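Local coordinates for protein probable glutathione S-transferase (Bordetella bronchiseptica RB50, PDB 3H1N) that probably acts as a glutathione S-transferase, joining the thiol of glutathione to electrophilic substrates, at residues G179-A184 against A221-L226; G173-M178 against Y183-L188; D143-R148 against P247-A252; T122-D127 against E154-K159. All blocks are in the same frame, centred on the assembly; numbering follows the deposited sequence.

How the contacts relate
The four contacts show how an all-helical C-terminal domain of glutathione S-transferase type is assembled from local pairings. Contacts 1 and 2 share Y183 and A184 at the start of helix 183-198 and pack directly on each other, W181 lying against both W174 and L186; their centres are 8 Å apart. Contacts 3 and 4 share helix 142-167, have centres 12 Å apart and meet where R148 packs on D127 and E124. Contacts 1 and 3 are the most distant, about 33 Å between centres on opposite sides of the chain's centre. Contact 1 adjoins helix 34-43 of the thioredoxin-like domain, the domain that binds glutathione in this family; contacts 3 and 4 reach the second subunit.

Contact 1. Residues G179-A184 against A221-L226; sequences GRWSYA and AELPEL
The indole NE1 of W181 donates to E225 OE1 at 2.9 Å, a nearly straight bond with an N-H...O angle of 168°. The oxygen sits at the ring edge, close to the indole plane, yet the donor reaches it from above the carboxylate plane, because ring and carboxylate are turned 65° against each other. E225 gets there with a bend at chi2 (-89°), which swings its carboxylate back along the edge of the indole. L223 comes from another direction: its CD1 lies over one face of the five-membered ring, 4.0 Å from the centroid, a CH-pi contact that closes to 3.7 Å at W181 CD1. On the opposite face R180 NH1 lies over the rim, while R180 NE donates to W181 O at 2.9 Å and so ties the arginine to the backbone of the residue it overlies. W181 also touches A43 of helix 34-43 and L186 of helix 183-198, placing the indole where the helical domain meets the thioredoxin-like domain. With its N-H satisfied at the edge and carbon packed on a face, the buried indole is fixed in rotation, and the nearby R180 would probably help stabilise the negative charge of E225.

Contact 2. Residues G173-M178 against Y183-L188; sequences GWLTDM and YADLSL
D185 and L175 make the direct hydrogen bond of this contact: L175 N donates to D185 OD1 at 2.8 Å, using the syn lone pair of that oxygen. The other carboxylate oxygen, D185 OD2, accepts a hydrogen bond from a water at 2.8 Å, and the same water accepts from T176 OG1 at 2.6 Å, so the loop is held to the helix both directly and through solvent. T176 OG1 in turn accepts from M178 N in an ST turn, which bends the loop just beyond the bridge. D185 OD2 also accepts from S182 N. With S182 at the N-cap, this is the side-chain-to-backbone half of the S-x-x-D capping box known at the start of this helix in glutathione S-transferases; here the box also reaches back to anchor the incoming loop. W174 presents its ring edge to the carboxylate: CE3 is 3.5 Å from D185 OD1, near the indole plane, with ring and carboxylate 70° apart.

Apolar packing surrounds these bonds. L175 and D185 run alongside each other, pointing opposite ways, and CD1 of L175 lies 3.9 Å from A184 CB. L188, with CG anti to the backbone N (chi1 -177°), brings CD2 to 3.9 Å from L175 CD1, one turn further along the helix. Beyond the loop, L175 rests on L114 of helix 105-127, and L175 O accepts from W110 NE1.

Contact 3. Residues D143-R148 against P247-A252; sequences DVALRR and PELDGA
L249 lays its CD2 methyl against the backbone and methyl of A145, 3.6 Å from A145 O and 3.9 Å from A145 CB, while its CD1 approaches the same CB from a little further off. The branch is carried there by a side chain whose CG stands beside the backbone N (chi1 -55°), with an extended chi2. L146, one residue further along helix 142-167, puts its CD2 tip against E248: it is 3.3 Å from E248 O and 3.9 Å from E248 CB, the two side chains crossing at about a right angle. The same methyl is 4.0 Å from L249 CD2, so the two leucines complete a small apolar seam between the helix and the 3-10 turn 247-249.

The polar end of E248 turns elsewhere, its OE2 accepting from Y138 OH and Q142 NE2. The tail that follows is anchored separately: the D250 carboxylate takes the backbone nitrogens of R201 and R202 at the start of helix 200-206, and L249 O accepts from R153 NH2. R147 points away from the tail and the end of R148 leads off from it; R147 NH2 and R148 NH1 bond to D140 O and P131 O of the second subunit. Methyl packing, on carbons and on carbonyl oxygens, joins the two segments but sets little direction; the bonds from L249 O and D250 probably set where the tail lies between helices 142-167 and 200-206.

Contact 4. Residues T122-D127 against E154-K159; sequences TAEAHD and ETRMPK
E124 and R156 meet as a two-toothed salt bridge, each carboxylate oxygen taking one nitrogen of the guanidinium. R156 NE donates to E124 OE1 at 2.9 Å, with an N-H...O angle of 168° and the acceptor lying in the guanidinium plane; R156 NH2 donates to E124 OE2, also at 2.9 Å but less straight, at 153°. Both oxygens use their syn lone pairs, and the two planar groups are nearly coplanar, 18° apart, so R156 grips the carboxylate side-on, through NE and one terminal nitrogen. R156 reaches this pose by folding at chi2 and chi3, which brings its CG to 3.4 Å from E124 OE1, whereas the glutamate approaches on an extended chain. The pairing of full opposite charges would be expected to keep both groups ionised.

Several other polar side chains have partners close by in the chain. H126 ND1 donates to D127 OD1 at 2.9 Å, near the imidazole plane; T122 OG1 bonds to I118 O, and T155 OG1 to D151 OD1. P158 has no N-H to give, and the helix is kinked there after a wider pi-type turn. The bridge thus spans helices 105-127 and 142-167, next to F152 and F160, which touch E124. From helix 142-167, M157 packs on helix 200-206, while K159 makes a cation-pi contact with F72 of the second subunit.

Contact 1. Residues G179-A184 against A221-L226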
loop_
_atom_site.group_PDB
_atom_site.type_symbol
_atom_site.label_atom_id
_atom_site.label_comp_id
_atom_site.label_asym_id
_atom_site.label_seq_id
_atom_site.Cartn_x
_atom_site.Cartn_y
_atom_site.Cartn_z
ATOM N N GLY B 179 0.159 1.792 24.938
ATOM C CA GLY B 179 -0.500 1.263 26.126
ATOM C C GLY B 179 -1.863 0.631 25.901
ATOM O O GLY B 179 -2.588 0.365 26.864
ATOM N N ARG B 180 -2.200 0.383 24.634
ATOM C CA ARG B 180 -3.460 -0.270 24.221
ATOM C C ARG B 180 -3.352 -0.769 22.778
ATOM O O ARG B 180 -2.375 -0.459 22.090
ATOM C CB ARG B 180 -4.652 0.688 24.348
ATOM C CG ARG B 180 -4.471 2.043 23.671
ATOM C CD ARG B 180 -5.817 2.700 23.389
ATOM N NE ARG B 180 -6.458 2.115 22.209
ATOM C CZ ARG B 180 -7.672 2.435 21.762
ATOM N NH1 ARG B 180 -8.155 1.843 20.678
ATOM N NH2 ARG B 180 -8.413 3.338 22.394
ATOM N N TRP B 181 -4.349 -1.527 22.314
ATOM C CA TRP B 181 -4.395 -1.925 20.896
ATOM C C TRP B 181 -4.508 -0.709 19.983
ATOM O O TRP B 181 -5.097 0.304 20.362
ATOM C CB TRP B 181 -5.519 -2.935 20.581
ATOM C CG TRP B 181 -6.951 -2.464 20.856
ATOM C CD1 TRP B 181 -7.692 -2.725 21.977
ATOM C CD2 TRP B 181 -7.798 -1.688 19.989
ATOM N NE1 TRP B 181 -8.942 -2.151 21.864
ATOM C CE2 TRP B 181 -9.033 -1.510 20.658
ATOM C CE3 TRP B 181 -7.632 -1.120 18.716
ATOM C CZ2 TRP B 181 -10.101 -0.780 20.097
ATOM C CZ3 TRP B 181 -8.692 -0.399 18.156
ATOM C CH2 TRP B 181 -9.908 -0.234 18.845
ATOM N N SER B 182 -3.909 -0.834 18.800
ATOM C CA SER B 182 -4.046 0.127 17.708
ATOM C C SER B 182 -4.756 -0.588 16.557
ATOM O O SER B 182 -4.951 -1.807 16.609
ATOM C CB SER B 182 -2.670 0.602 17.238
ATOM O OG SER B 182 -2.023 -0.426 16.495
ATOM N N TYR B 183 -5.130 0.141 15.501
ATOM C CA TYR B 183 -5.799 -0.538 14.392
ATOM C C TYR B 183 -4.914 -1.577 13.683
ATOM O O TYR B 183 -5.432 -2.548 13.137
ATOM C CB TYR B 183 -6.409 0.447 13.408
ATOM C CG TYR B 183 -5.438 1.334 12.677
ATOM C CD1 TYR B 183 -4.697 0.852 11.596
ATOM C CD2 TYR B 183 -5.318 2.683 13.010
ATOM C CE1 TYR B 183 -3.825 1.690 10.887
ATOM C CE2 TYR B 183 -4.456 3.527 12.303
ATOM C CZ TYR B 183 -3.708 3.023 11.249
ATOM O OH TYR B 183 -2.859 3.858 10.527
ATOM N N ALA B 184 -3.591 -1.373 13.705
ATOM C CA ALA B 184 -2.652 -2.346 13.146
ATOM C C ALA B 184 -2.675 -3.683 13.920
ATOM O O ALA B 184 -2.505 -4.756 13.321
ATOM C CB ALA B 184 -1.249 -1.771 13.096
ATOM N N ALA B 221 -8.719 -11.522 19.645
ATOM C CA ALA B 221 -9.875 -12.396 19.567
ATOM C C ALA B 221 -10.731 -12.312 20.831
ATOM O O ALA B 221 -11.948 -12.460 20.751
ATOM C CB ALA B 221 -9.439 -13.827 19.324
ATOM N N GLU B 222 -10.089 -12.051 21.975
ATOM C CA GLU B 222 -10.753 -11.974 23.286
ATOM C C GLU B 222 -11.186 -10.573 23.755
ATOM O O GLU B 222 -11.769 -10.437 24.816
ATOM C CB GLU B 222 -9.855 -12.585 24.376
ATOM C CG GLU B 222 -9.398 -14.008 24.109
ATOM C CD GLU B 222 -10.537 -15.003 24.168
ATOM O OE1 GLU B 222 -11.337 -14.936 25.130
ATOM O OE2 GLU B 222 -10.638 -15.847 23.247
ATOM N N LEU B 223 -10.888 -9.531 22.984
ATOM C CA LEU B 223 -11.244 -8.169 23.392
ATOM C C LEU B 223 -12.743 -8.027 23.647
ATOM O O LEU B 223 -13.545 -8.414 22.791
ATOM C CB LEU B 223 -10.806 -7.173 22.310
ATOM C CG LEU B 223 -9.307 -6.900 22.262
ATOM C CD1 LEU B 223 -8.985 -6.039 21.027
ATOM C CD2 LEU B 223 -8.821 -6.234 23.547
ATOM N N PRO B 224 -13.133 -7.509 24.835
ATOM C CA PRO B 224 -14.566 -7.333 25.123
ATOM C C PRO B 224 -15.253 -6.435 24.081
ATOM O O PRO B 224 -16.410 -6.662 23.743
ATOM C CB PRO B 224 -14.564 -6.667 26.500
ATOM C CG PRO B 224 -13.313 -7.153 27.137
ATOM C CD PRO B 224 -12.306 -7.192 26.017
ATOM N N GLU B 225 -14.529 -5.453 23.552
ATOM C CA GLU B 225 -15.083 -4.574 22.527
ATOM C C GLU B 225 -15.302 -5.239 21.160
ATOM O O GLU B 225 -15.997 -4.676 20.310
ATOM C CB GLU B 225 -14.283 -3.264 22.390
ATOM C CG GLU B 225 -12.784 -3.405 22.143
ATOM C CD GLU B 225 -11.994 -3.468 23.443
ATOM O OE1 GLU B 225 -11.131 -2.598 23.669
ATOM O OE2 GLU B 225 -12.247 -4.383 24.241
ATOM N N LEU B 226 -14.718 -6.424 20.942
ATOM C CA LEU B 226 -15.001 -7.181 19.720
ATOM C C LEU B 226 -15.945 -8.358 19.927
ATOM O O LEU B 226 -16.384 -8.966 18.951
ATOM C CB LEU B 226 -13.717 -7.626 18.996
ATOM C CG LEU B 226 -13.064 -6.574 18.095
ATOM C CD1 LEU B 226 -11.740 -7.119 17.580
ATOM C CD2 LEU B 226 -13.984 -6.150 16.934
#

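Contact 2. Residues G173-M178 against Y183-L188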
loop_
_atom_site.group_PDB
_atom_site.type_symbol
_atom_site.label_atom_id
_atom_site.label_comp_id
_atom_site.label_asym_id
_atom_site.label_seq_id
_atom_site.Cartn_x
_atom_site.Cartn_y
_atom_site.Cartn_z
ATOM N N GLY B 173 2.625 -6.161 25.144
ATOM C CA GLY B 173 1.846 -7.132 24.387
ATOM C C GLY B 173 1.102 -6.595 23.168
ATOM O O GLY B 173 0.158 -7.242 22.693
ATOM N N TRP B 174 1.523 -5.434 22.659
ATOM C CA TRP B 174 0.956 -4.849 21.442
ATOM C C TRP B 174 2.060 -4.414 20.463
ATOM O O TRP B 174 3.254 -4.487 20.769
ATOM C CB TRP B 174 0.061 -3.643 21.759
ATOM C CG TRP B 174 -1.130 -3.914 22.642
ATOM C CD1 TRP B 174 -1.334 -3.441 23.908
ATOM C CD2 TRP B 174 -2.284 -4.708 22.321
ATOM N NE1 TRP B 174 -2.545 -3.893 24.400
ATOM C CE2 TRP B 174 -3.142 -4.677 23.447
ATOM C CE3 TRP B 174 -2.671 -5.452 21.195
ATOM C CZ2 TRP B 174 -4.370 -5.351 23.474
ATOM C CZ3 TRP B 174 -3.893 -6.132 21.227
ATOM C CH2 TRP B 174 -4.725 -6.076 22.361
ATOM N N LEU B 175 1.644 -3.946 19.291
ATOM C CA LEU B 175 2.577 -3.498 18.262
ATOM C C LEU B 175 3.219 -2.144 18.577
ATOM O O LEU B 175 4.269 -1.799 18.015
ATOM C CB LEU B 175 1.873 -3.438 16.902
ATOM C CG LEU B 175 1.603 -4.786 16.214
ATOM C CD1 LEU B 175 0.593 -4.595 15.063
ATOM C CD2 LEU B 175 2.883 -5.427 15.701
ATOM N N THR B 176 2.575 -1.371 19.449
ATOM C CA THR B 176 3.042 -0.013 19.779
ATOM C C THR B 176 3.306 0.148 21.273
ATOM O O THR B 176 3.010 -0.749 22.073
ATOM C CB THR B 176 2.025 1.076 19.329
ATOM O OG1 THR B 176 0.923 1.123 20.246
ATOM C CG2 THR B 176 1.509 0.773 17.938
ATOM N N ASP B 177 3.852 1.300 21.652
ATOM C CA ASP B 177 4.140 1.582 23.060
ATOM C C ASP B 177 3.038 2.440 23.687
ATOM O O ASP B 177 3.173 2.900 24.820
ATOM C CB ASP B 177 5.516 2.254 23.197
ATOM C CG ASP B 177 6.615 1.498 22.450
ATOM O OD1 ASP B 177 7.000 0.386 22.892
ATOM O OD2 ASP B 177 7.091 2.014 21.409
HETATM N N MSE B 178 1.942 2.622 22.947
HETATM C CA MSE B 178 0.845 3.518 23.344
HETATM C C MSE B 178 0.081 3.077 24.601
HETATM O O MSE B 178 -0.555 3.907 25.258
HETATM C CB MSE B 178 -0.115 3.797 22.161
HETATM C CG MSE B 178 -1.121 2.697 21.836
HETATM SE SE MSE B 178 -2.324 3.105 20.324
HETATM C CE MSE B 178 -3.204 4.597 21.205
ATOM N N TYR B 183 -5.130 0.141 15.501
ATOM C CA TYR B 183 -5.799 -0.538 14.392
ATOM C C TYR B 183 -4.914 -1.577 13.683
ATOM O O TYR B 183 -5.432 -2.548 13.137
ATOM C CB TYR B 183 -6.409 0.447 13.408
ATOM C CG TYR B 183 -5.438 1.334 12.677
ATOM C CD1 TYR B 183 -4.697 0.852 11.596
ATOM C CD2 TYR B 183 -5.318 2.683 13.010
ATOM C CE1 TYR B 183 -3.825 1.690 10.887
ATOM C CE2 TYR B 183 -4.456 3.527 12.303
ATOM C CZ TYR B 183 -3.708 3.023 11.249
ATOM O OH TYR B 183 -2.859 3.858 10.527
ATOM N N ALA B 184 -3.591 -1.373 13.705
ATOM C CA ALA B 184 -2.652 -2.346 13.146
ATOM C C ALA B 184 -2.675 -3.683 13.920
ATOM O O ALA B 184 -2.505 -4.756 13.321
ATOM C CB ALA B 184 -1.249 -1.771 13.096
ATOM N N ASP B 185 -2.896 -3.618 15.230
ATOM C CA ASP B 185 -3.078 -4.841 16.023
ATOM C C ASP B 185 -4.315 -5.626 15.582
ATOM O O ASP B 185 -4.268 -6.867 15.489
ATOM C CB ASP B 185 -3.140 -4.549 17.531
ATOM C CG ASP B 185 -1.885 -3.883 18.047
ATOM O OD1 ASP B 185 -0.875 -4.581 18.260
ATOM O OD2 ASP B 185 -1.917 -2.654 18.261
ATOM N N LEU B 186 -5.420 -4.915 15.316
ATOM C CA LEU B 186 -6.641 -5.580 14.825
ATOM C C LEU B 186 -6.426 -6.187 13.443
ATOM O O LEU B 186 -6.850 -7.309 13.165
ATOM C CB LEU B 186 -7.822 -4.612 14.782
ATOM C CG LEU B 186 -8.183 -3.849 16.052
ATOM C CD1 LEU B 186 -9.445 -3.033 15.783
ATOM C CD2 LEU B 186 -8.384 -4.794 17.263
ATOM N N SER B 187 -5.750 -5.441 12.584
ATOM C CA SER B 187 -5.434 -5.913 11.245
ATOM C C SER B 187 -4.541 -7.153 11.294
ATOM O O SER B 187 -4.698 -8.075 10.481
ATOM C CB SER B 187 -4.749 -4.790 10.464
ATOM O OG SER B 187 -5.658 -3.705 10.275
ATOM N N LEU B 188 -3.613 -7.177 12.249
ATOM C CA LEU B 188 -2.656 -8.278 12.355
ATOM C C LEU B 188 -3.400 -9.539 12.782
ATOM O O LEU B 188 -3.181 -10.639 12.230
ATOM C CB LEU B 188 -1.510 -7.937 13.325
ATOM C CG LEU B 188 -0.369 -8.976 13.492
ATOM C CD1 LEU B 188 0.257 -9.391 12.138
ATOM C CD2 LEU B 188 0.709 -8.462 14.446
HETATM O O HOH W 1 -0.791 -0.866 20.050
#

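Contact 3. Residues D143-R148 against P247-A252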
loop_
_atom_site.group_PDB
_atom_site.type_symbol
_atom_site.label_atom_id
_atom_site.label_comp_id
_atom_site.label_asym_id
_atom_site.label_seq_id
_atom_site.Cartn_x
_atom_site.Cartn_y
_atom_site.Cartn_z
ATOM N N ASP B 143 -2.569 -23.730 -12.616
ATOM C CA ASP B 143 -1.183 -24.190 -12.772
ATOM C C ASP B 143 -0.185 -23.144 -12.271
ATOM O O ASP B 143 0.817 -23.477 -11.615
ATOM C CB ASP B 143 -0.875 -24.528 -14.237
ATOM C CG ASP B 143 -1.766 -25.636 -14.786
ATOM O OD1 ASP B 143 -2.328 -26.427 -14.000
ATOM O OD2 ASP B 143 -1.897 -25.718 -16.022
ATOM N N VAL B 144 -0.453 -21.887 -12.612
ATOM C CA VAL B 144 0.375 -20.773 -12.145
ATOM C C VAL B 144 0.239 -20.638 -10.616
ATOM O O VAL B 144 1.242 -20.483 -9.910
ATOM C CB VAL B 144 0.010 -19.462 -12.857
ATOM C CG1 VAL B 144 0.904 -18.323 -12.372
ATOM C CG2 VAL B 144 0.141 -19.639 -14.383
ATOM N N ALA B 145 -0.992 -20.758 -10.114
ATOM C CA ALA B 145 -1.249 -20.672 -8.675
ATOM C C ALA B 145 -0.410 -21.691 -7.884
ATOM O O ALA B 145 0.128 -21.363 -6.830
ATOM C CB ALA B 145 -2.735 -20.858 -8.377
ATOM N N LEU B 146 -0.280 -22.912 -8.402
ATOM C CA LEU B 146 0.521 -23.947 -7.728
ATOM C C LEU B 146 1.985 -23.490 -7.547
ATOM O O LEU B 146 2.604 -23.704 -6.488
ATOM C CB LEU B 146 0.470 -25.263 -8.515
ATOM C CG LEU B 146 -0.868 -26.010 -8.565
ATOM C CD1 LEU B 146 -0.830 -27.057 -9.668
ATOM C CD2 LEU B 146 -1.221 -26.649 -7.206
ATOM N N ARG B 147 2.513 -22.836 -8.584
ATOM C CA ARG B 147 3.876 -22.322 -8.565
ATOM C C ARG B 147 4.022 -21.162 -7.583
ATOM O O ARG B 147 4.939 -21.157 -6.747
ATOM C CB ARG B 147 4.298 -21.901 -9.976
ATOM C CG ARG B 147 4.453 -23.089 -10.935
ATOM C CD ARG B 147 4.771 -22.656 -12.350
ATOM N NE ARG B 147 6.051 -21.959 -12.438
ATOM C CZ ARG B 147 6.483 -21.301 -13.513
ATOM N NH1 ARG B 147 5.754 -21.243 -14.618
ATOM N NH2 ARG B 147 7.663 -20.709 -13.487
ATOM N N ARG B 148 3.118 -20.186 -7.680
ATOM C CA ARG B 148 3.130 -19.052 -6.756
ATOM C C ARG B 148 2.949 -19.473 -5.292
ATOM O O ARG B 148 3.628 -18.939 -4.404
ATOM C CB ARG B 148 2.065 -18.021 -7.153
ATOM C CG ARG B 148 2.050 -16.828 -6.212
ATOM C CD ARG B 148 1.910 -15.512 -6.924
ATOM N NE ARG B 148 2.036 -14.415 -5.963
ATOM C CZ ARG B 148 2.222 -13.141 -6.291
ATOM N NH1 ARG B 148 2.313 -12.774 -7.567
ATOM N NH2 ARG B 148 2.333 -12.230 -5.332
ATOM N N PRO B 247 -6.989 -26.716 -1.032
ATOM C CA PRO B 247 -6.044 -27.733 -0.536
ATOM C C PRO B 247 -4.783 -27.857 -1.415
ATOM O O PRO B 247 -3.674 -28.042 -0.888
ATOM C CB PRO B 247 -6.875 -29.019 -0.570
ATOM C CG PRO B 247 -8.288 -28.546 -0.375
ATOM C CD PRO B 247 -8.360 -27.245 -1.148
ATOM N N GLU B 248 -4.943 -27.708 -2.733
ATOM C CA GLU B 248 -3.817 -27.850 -3.672
ATOM C C GLU B 248 -2.723 -26.778 -3.532
ATOM O O GLU B 248 -1.572 -27.002 -3.927
ATOM C CB GLU B 248 -4.312 -27.958 -5.126
ATOM C CG GLU B 248 -4.982 -26.699 -5.696
ATOM C CD GLU B 248 -6.483 -26.629 -5.451
ATOM O OE1 GLU B 248 -7.006 -27.268 -4.495
ATOM O OE2 GLU B 248 -7.157 -25.906 -6.217
ATOM N N LEU B 249 -3.085 -25.632 -2.952
ATOM C CA LEU B 249 -2.136 -24.559 -2.700
ATOM C C LEU B 249 -1.475 -24.637 -1.313
ATOM O O LEU B 249 -0.502 -23.933 -1.056
ATOM C CB LEU B 249 -2.818 -23.194 -2.907
ATOM C CG LEU B 249 -3.488 -22.965 -4.271
ATOM C CD1 LEU B 249 -3.903 -21.501 -4.411
ATOM C CD2 LEU B 249 -2.562 -23.366 -5.421
ATOM N N ASP B 250 -1.986 -25.511 -0.436
ATOM C CA ASP B 250 -1.452 -25.666 0.916
ATOM C C ASP B 250 -0.316 -26.725 0.939
ATOM O O ASP B 250 -0.036 -27.390 -0.066
ATOM C CB ASP B 250 -2.605 -26.067 1.866
ATOM C CG ASP B 250 -2.356 -25.701 3.340
ATOM O OD1 ASP B 250 -1.338 -25.080 3.684
ATOM O OD2 ASP B 250 -3.213 -26.062 4.179
ATOM N N GLY B 251 0.359 -26.844 2.074
ATOM C CA GLY B 251 1.403 -27.857 2.273
ATOM C C GLY B 251 2.123 -27.629 3.590
ATOM O O GLY B 251 2.041 -26.543 4.158
ATOM N N ALA B 252 2.852 -28.639 4.064
ATOM C CA ALA B 252 3.601 -28.517 5.319
ATOM C C ALA B 252 4.672 -27.429 5.221
ATOM O O ALA B 252 4.966 -26.724 6.193
ATOM C CB ALA B 252 4.221 -29.861 5.716
ATOM O OXT ALA B 252 5.265 -27.212 4.162
#

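Contact 4. Residues T122-D127 against E154-K159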
loop_
_atom_site.group_PDB
_atom_site.type_symbol
_atom_site.label_atom_id
_atom_site.label_comp_id
_atom_site.label_asym_id
_atom_site.label_seq_id
_atom_site.Cartn_x
_atom_site.Cartn_y
_atom_site.Cartn_z
ATOM N N THR B 122 -1.593 -9.342 2.740
ATOM C CA THR B 122 -2.979 -9.560 2.343
ATOM C C THR B 122 -3.109 -9.650 0.809
ATOM O O THR B 122 -3.736 -10.563 0.287
ATOM C CB THR B 122 -3.891 -8.435 2.959
ATOM O OG1 THR B 122 -3.885 -8.547 4.399
ATOM C CG2 THR B 122 -5.321 -8.530 2.446
ATOM N N ALA B 123 -2.504 -8.710 0.088
ATOM C CA ALA B 123 -2.511 -8.762 -1.369
ATOM C C ALA B 123 -1.815 -10.023 -1.912
ATOM O O ALA B 123 -2.260 -10.609 -2.923
ATOM C CB ALA B 123 -1.878 -7.500 -1.957
ATOM N N GLU B 124 -0.741 -10.442 -1.240
ATOM C CA GLU B 124 -0.035 -11.668 -1.632
ATOM C C GLU B 124 -0.908 -12.891 -1.385
ATOM O O GLU B 124 -0.885 -13.829 -2.183
ATOM C CB GLU B 124 1.337 -11.799 -0.944
ATOM C CG GLU B 124 2.346 -10.779 -1.457
ATOM C CD GLU B 124 3.801 -11.059 -1.052
ATOM O OE1 GLU B 124 4.164 -12.229 -0.814
ATOM O OE2 GLU B 124 4.603 -10.096 -1.028
ATOM N N ALA B 125 -1.705 -12.864 -0.317
ATOM C CA ALA B 125 -2.649 -13.962 -0.040
ATOM C C ALA B 125 -3.737 -14.068 -1.116
ATOM O O ALA B 125 -4.310 -15.155 -1.339
ATOM C CB ALA B 125 -3.258 -13.818 1.358
ATOM N N HIS B 126 -4.038 -12.941 -1.766
ATOM C CA HIS B 126 -4.989 -12.928 -2.874
ATOM C C HIS B 126 -4.310 -13.369 -4.153
ATOM O O HIS B 126 -4.845 -14.171 -4.927
ATOM C CB HIS B 126 -5.573 -11.536 -3.085
ATOM C CG HIS B 126 -6.326 -11.401 -4.369
ATOM N ND1 HIS B 126 -5.746 -10.903 -5.515
ATOM C CD2 HIS B 126 -7.597 -11.725 -4.700
ATOM C CE1 HIS B 126 -6.633 -10.910 -6.493
ATOM N NE2 HIS B 126 -7.764 -11.403 -6.026
ATOM N N ASP B 127 -3.133 -12.811 -4.389
ATOM C CA ASP B 127 -2.432 -13.055 -5.629
ATOM C C ASP B 127 -1.940 -14.507 -5.750
ATOM O O ASP B 127 -1.636 -14.946 -6.842
ATOM C CB ASP B 127 -1.294 -12.051 -5.790
ATOM C CG ASP B 127 -1.789 -10.635 -6.096
ATOM O OD1 ASP B 127 -3.015 -10.387 -6.181
ATOM O OD2 ASP B 127 -0.928 -9.756 -6.296
ATOM N N GLU B 154 6.720 -21.081 1.282
ATOM C CA GLU B 154 8.125 -21.368 1.613
ATOM C C GLU B 154 8.901 -20.133 2.072
ATOM O O GLU B 154 9.673 -20.199 3.031
ATOM C CB GLU B 154 8.859 -22.026 0.425
ATOM C CG GLU B 154 8.446 -23.474 0.113
ATOM C CD GLU B 154 8.997 -23.988 -1.233
ATOM O OE1 GLU B 154 9.903 -23.349 -1.817
ATOM O OE2 GLU B 154 8.521 -25.035 -1.713
ATOM N N THR B 155 8.727 -19.008 1.383
ATOM C CA THR B 155 9.523 -17.837 1.725
ATOM C C THR B 155 8.729 -16.657 2.288
ATOM O O THR B 155 9.181 -16.000 3.221
ATOM C CB THR B 155 10.400 -17.359 0.543
ATOM O OG1 THR B 155 9.576 -16.728 -0.436
ATOM C CG2 THR B 155 11.141 -18.516 -0.101
ATOM N N ARG B 156 7.553 -16.386 1.729
ATOM C CA ARG B 156 6.836 -15.131 2.028
ATOM C C ARG B 156 6.148 -15.151 3.379
ATOM O O ARG B 156 6.360 -14.262 4.211
ATOM C CB ARG B 156 5.823 -14.804 0.919
ATOM C CG ARG B 156 6.444 -14.685 -0.474
ATOM C CD ARG B 156 7.563 -13.642 -0.527
ATOM N NE ARG B 156 7.055 -12.276 -0.373
ATOM C CZ ARG B 156 7.813 -11.219 -0.093
ATOM N NH1 ARG B 156 9.118 -11.363 0.112
ATOM N NH2 ARG B 156 7.256 -10.025 0.044
HETATM N N MSE B 157 5.339 -16.181 3.604
HETATM C CA MSE B 157 4.622 -16.326 4.869
HETATM C C MSE B 157 5.563 -16.279 6.087
HETATM O O MSE B 157 5.319 -15.501 7.016
HETATM C CB MSE B 157 3.745 -17.592 4.881
HETATM C CG MSE B 157 2.459 -17.434 4.075
HETATM SE SE MSE B 157 1.395 -19.063 3.955
HETATM C CE MSE B 157 1.042 -19.357 5.827
ATOM N N PRO B 158 6.650 -17.078 6.082
ATOM C CA PRO B 158 7.548 -16.950 7.243
ATOM C C PRO B 158 8.255 -15.586 7.346
ATOM O O PRO B 158 8.523 -15.127 8.459
ATOM C CB PRO B 158 8.581 -18.070 7.051
ATOM C CG PRO B 158 8.121 -18.903 5.954
ATOM C CD PRO B 158 6.933 -18.278 5.276
ATOM N N LYS B 159 8.559 -14.946 6.224
ATOM C CA LYS B 159 9.212 -13.640 6.294
ATOM C C LYS B 159 8.327 -12.575 6.974
ATOM O O LYS B 159 8.777 -11.869 7.880
ATOM C CB LYS B 159 9.670 -13.139 4.922
ATOM C CG LYS B 159 10.391 -11.814 5.019
ATOM C CD LYS B 159 10.947 -11.369 3.677
ATOM C CE LYS B 159 11.903 -10.195 3.848
ATOM N NZ LYS B 159 12.545 -9.881 2.550
#